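Local coordinates for protein 23S rRNA-specific endonuclease VapC20 (Mycobacterium tuberculosis H37Rv, PDB 5WZ4) that cleaves 23S ribosomal RNA in the sarcin-ricin loop as the magnesium-dependent toxin of a type II toxin-antitoxin system, at residues Phe16-Phe21 / Ala126-Gly131. The protein carries 1 engineered substitution. Numbering follows the deposited sequence.
Sequences FVATSF and AYAFDG. Engineered in segment 16-21: Ala-18 (natural residue Asp).
Phe-16 and Val-17 pair in parallel with Ala-126 and Tyr-127, neighbouring inner strands of the PIN-domain sheet, through hydrogen bonds from Tyr-127 N to Phe-16 O (2.8 Å) and from Ala-18 N to Tyr-127 O (2.9 Å, nearly straight at 176°). Beyond the strands the pairing passes to a side chain: Ser-20, in the first turn of helix 19-25, accepts the backbone N-H of Phe-129 on OG at 2.9 Å. Its chi1 of 58° sets OG between its own backbone N and carbonyl carbon, facing the 126-131 segment. A water 2.7 Å from Ser-20 OG donates to Phe-129 O, so the serine hydroxyl meets both ends of that residue's backbone, directly or through water.

On the sheet face bearing Val-17 and Tyr-127, Phe-21 and Tyr-127 run side by side in the same direction, their ring planes inclined at 46°. Tyr-127 CB sits over the Phe-21 ring in a CH-pi contact, 3.9 Å from its centroid, while Tyr-127 CD2 lies above the rim of the same face, 3.3 Å from Phe-21 CZ. Phe-129 completes the aromatic cluster: its ring is nearly parallel to that of Phe-21 but slid aside, and its edge meets Ser-20 O. Helix 33-41 packs against this cluster and receives the Tyr-127 hydroxyl on Leu-39 O. Where the strands end, the methyl of Ala-18, engineered from the aspartate predicted to bind magnesium, touches Ala-128 CB. The Ser-20 OG bond, its water and the aromatic cluster thus join the 128-130 loop to the helix start at the predicted magnesium site, which Asp-111 shares.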
loop_
_atom_site.group_PDB
_atom_site.type_symbol
_atom_site.label_atom_id
_atom_site.label_comp_id
_atom_site.label_asym_id
_atom_site.label_seq_id
_atom_site.Cartn_x
_atom_site.Cartn_y
_atom_site.Cartn_z
ATOM N N PHE A 16 -15.536 -5.490 -7.701
ATOM C CA PHE A 16 -14.217 -4.972 -7.366
ATOM C C PHE A 16 -13.510 -6.012 -6.507
ATOM O O PHE A 16 -14.082 -6.513 -5.540
ATOM C CB PHE A 16 -14.314 -3.629 -6.633
ATOM C CG PHE A 16 -12.975 -3.042 -6.262
ATOM C CD1 PHE A 16 -12.338 -3.412 -5.090
ATOM C CD2 PHE A 16 -12.357 -2.121 -7.093
ATOM C CE1 PHE A 16 -11.108 -2.878 -4.752
ATOM C CE2 PHE A 16 -11.129 -1.579 -6.762
ATOM C CZ PHE A 16 -10.505 -1.958 -5.588
ATOM N N VAL A 17 -12.271 -6.343 -6.858
ATOM C CA VAL A 17 -11.552 -7.400 -6.156
ATOM C C VAL A 17 -10.542 -6.831 -5.163
ATOM O O VAL A 17 -9.671 -6.047 -5.534
ATOM C CB VAL A 17 -10.824 -8.337 -7.137
ATOM C CG1 VAL A 17 -10.260 -9.536 -6.396
ATOM C CG2 VAL A 17 -11.770 -8.793 -8.239
ATOM N N ALA A 18 -10.662 -7.240 -3.903
ATOM C CA ALA A 18 -9.775 -6.775 -2.842
ATOM C C ALA A 18 -8.613 -7.738 -2.613
ATOM O O ALA A 18 -8.615 -8.859 -3.119
ATOM C CB ALA A 18 -10.557 -6.583 -1.550
ATOM N N THR A 19 -7.630 -7.297 -1.833
ATOM C CA THR A 19 -6.455 -8.112 -1.543
ATOM C C THR A 19 -6.813 -9.424 -0.857
ATOM O O THR A 19 -6.221 -10.462 -1.150
ATOM C CB THR A 19 -5.455 -7.350 -0.660
ATOM O OG1 THR A 19 -5.016 -6.174 -1.349
ATOM C CG2 THR A 19 -4.250 -8.217 -0.330
ATOM N N SER A 20 -7.784 -9.380 0.051
ATOM C CA SER A 20 -8.182 -10.579 0.784
ATOM C C SER A 20 -8.619 -11.683 -0.172
ATOM O O SER A 20 -8.401 -12.868 0.094
ATOM C CB SER A 20 -9.301 -10.262 1.780
ATOM O OG SER A 20 -10.432 -9.713 1.133
ATOM N N PHE A 21 -9.224 -11.294 -1.291
ATOM C CA PHE A 21 -9.615 -12.269 -2.301
ATOM C C PHE A 21 -8.416 -12.722 -3.133
ATOM O O PHE A 21 -8.180 -13.924 -3.269
ATOM C CB PHE A 21 -10.701 -11.714 -3.222
ATOM C CG PHE A 21 -11.257 -12.743 -4.167
ATOM C CD1 PHE A 21 -10.697 -12.929 -5.419
ATOM C CD2 PHE A 21 -12.324 -13.542 -3.788
ATOM C CE1 PHE A 21 -11.192 -13.886 -6.279
ATOM C CE2 PHE A 21 -12.826 -14.499 -4.647
ATOM C CZ PHE A 21 -12.256 -14.671 -5.895
ATOM N N ALA A 126 -18.202 -6.563 -4.013
ATOM C CA ALA A 126 -16.772 -6.753 -3.854
ATOM C C ALA A 126 -16.436 -8.229 -3.705
ATOM O O ALA A 126 -17.141 -8.975 -3.024
ATOM C CB ALA A 126 -16.260 -5.970 -2.649
ATOM N N TYR A 127 -15.364 -8.652 -4.363
ATOM C CA TYR A 127 -14.767 -9.942 -4.061
ATOM C C TYR A 127 -13.773 -9.726 -2.936
ATOM O O TYR A 127 -12.684 -9.187 -3.146
ATOM C CB TYR A 127 -14.102 -10.555 -5.293
ATOM C CG TYR A 127 -15.037 -11.444 -6.082
ATOM C CD1 TYR A 127 -16.411 -11.269 -6.011
ATOM C CD2 TYR A 127 -14.548 -12.470 -6.877
ATOM C CE1 TYR A 127 -17.273 -12.082 -6.719
ATOM C CE2 TYR A 127 -15.403 -13.292 -7.588
ATOM C CZ TYR A 127 -16.765 -13.091 -7.506
ATOM O OH TYR A 127 -17.623 -13.903 -8.210
ATOM N N ALA A 128 -14.174 -10.123 -1.734
ATOM C CA ALA A 128 -13.410 -9.841 -0.529
ATOM C C ALA A 128 -13.891 -10.713 0.617
ATOM O O ALA A 128 -15.010 -11.222 0.587
ATOM C CB ALA A 128 -13.527 -8.370 -0.156
ATOM N N PHE A 129 -13.037 -10.880 1.619
ATOM C CA PHE A 129 -13.382 -11.637 2.814
ATOM C C PHE A 129 -13.176 -10.778 4.059
ATOM O O PHE A 129 -12.608 -9.688 3.975
ATOM C CB PHE A 129 -12.536 -12.908 2.914
ATOM C CG PHE A 129 -12.683 -13.836 1.740
ATOM C CD1 PHE A 129 -13.815 -14.624 1.599
ATOM C CD2 PHE A 129 -11.680 -13.935 0.787
ATOM C CE1 PHE A 129 -13.952 -15.480 0.522
ATOM C CE2 PHE A 129 -11.809 -14.791 -0.291
ATOM C CZ PHE A 129 -12.948 -15.566 -0.425
ATOM N N ASP A 130 -13.669 -11.281 5.191
ATOM C CA ASP A 130 -13.393 -10.756 6.537
ATOM C C ASP A 130 -14.180 -9.501 6.937
ATOM O O ASP A 130 -13.915 -8.912 7.984
ATOM C CB ASP A 130 -11.892 -10.495 6.704
ATOM C CG ASP A 130 -11.059 -11.736 6.445
ATOM O OD1 ASP A 130 -11.501 -12.840 6.830
ATOM O OD2 ASP A 130 -9.968 -11.609 5.852
ATOM N N GLY A 131 -15.144 -9.101 6.116
ATOM C CA GLY A 131 -16.206 -8.215 6.570
ATOM C C GLY A 131 -16.009 -6.708 6.579
ATOM O O GLY A 131 -16.928 -5.979 6.947
HETATM O O HOH W 1 -11.140 -7.517 2.617
#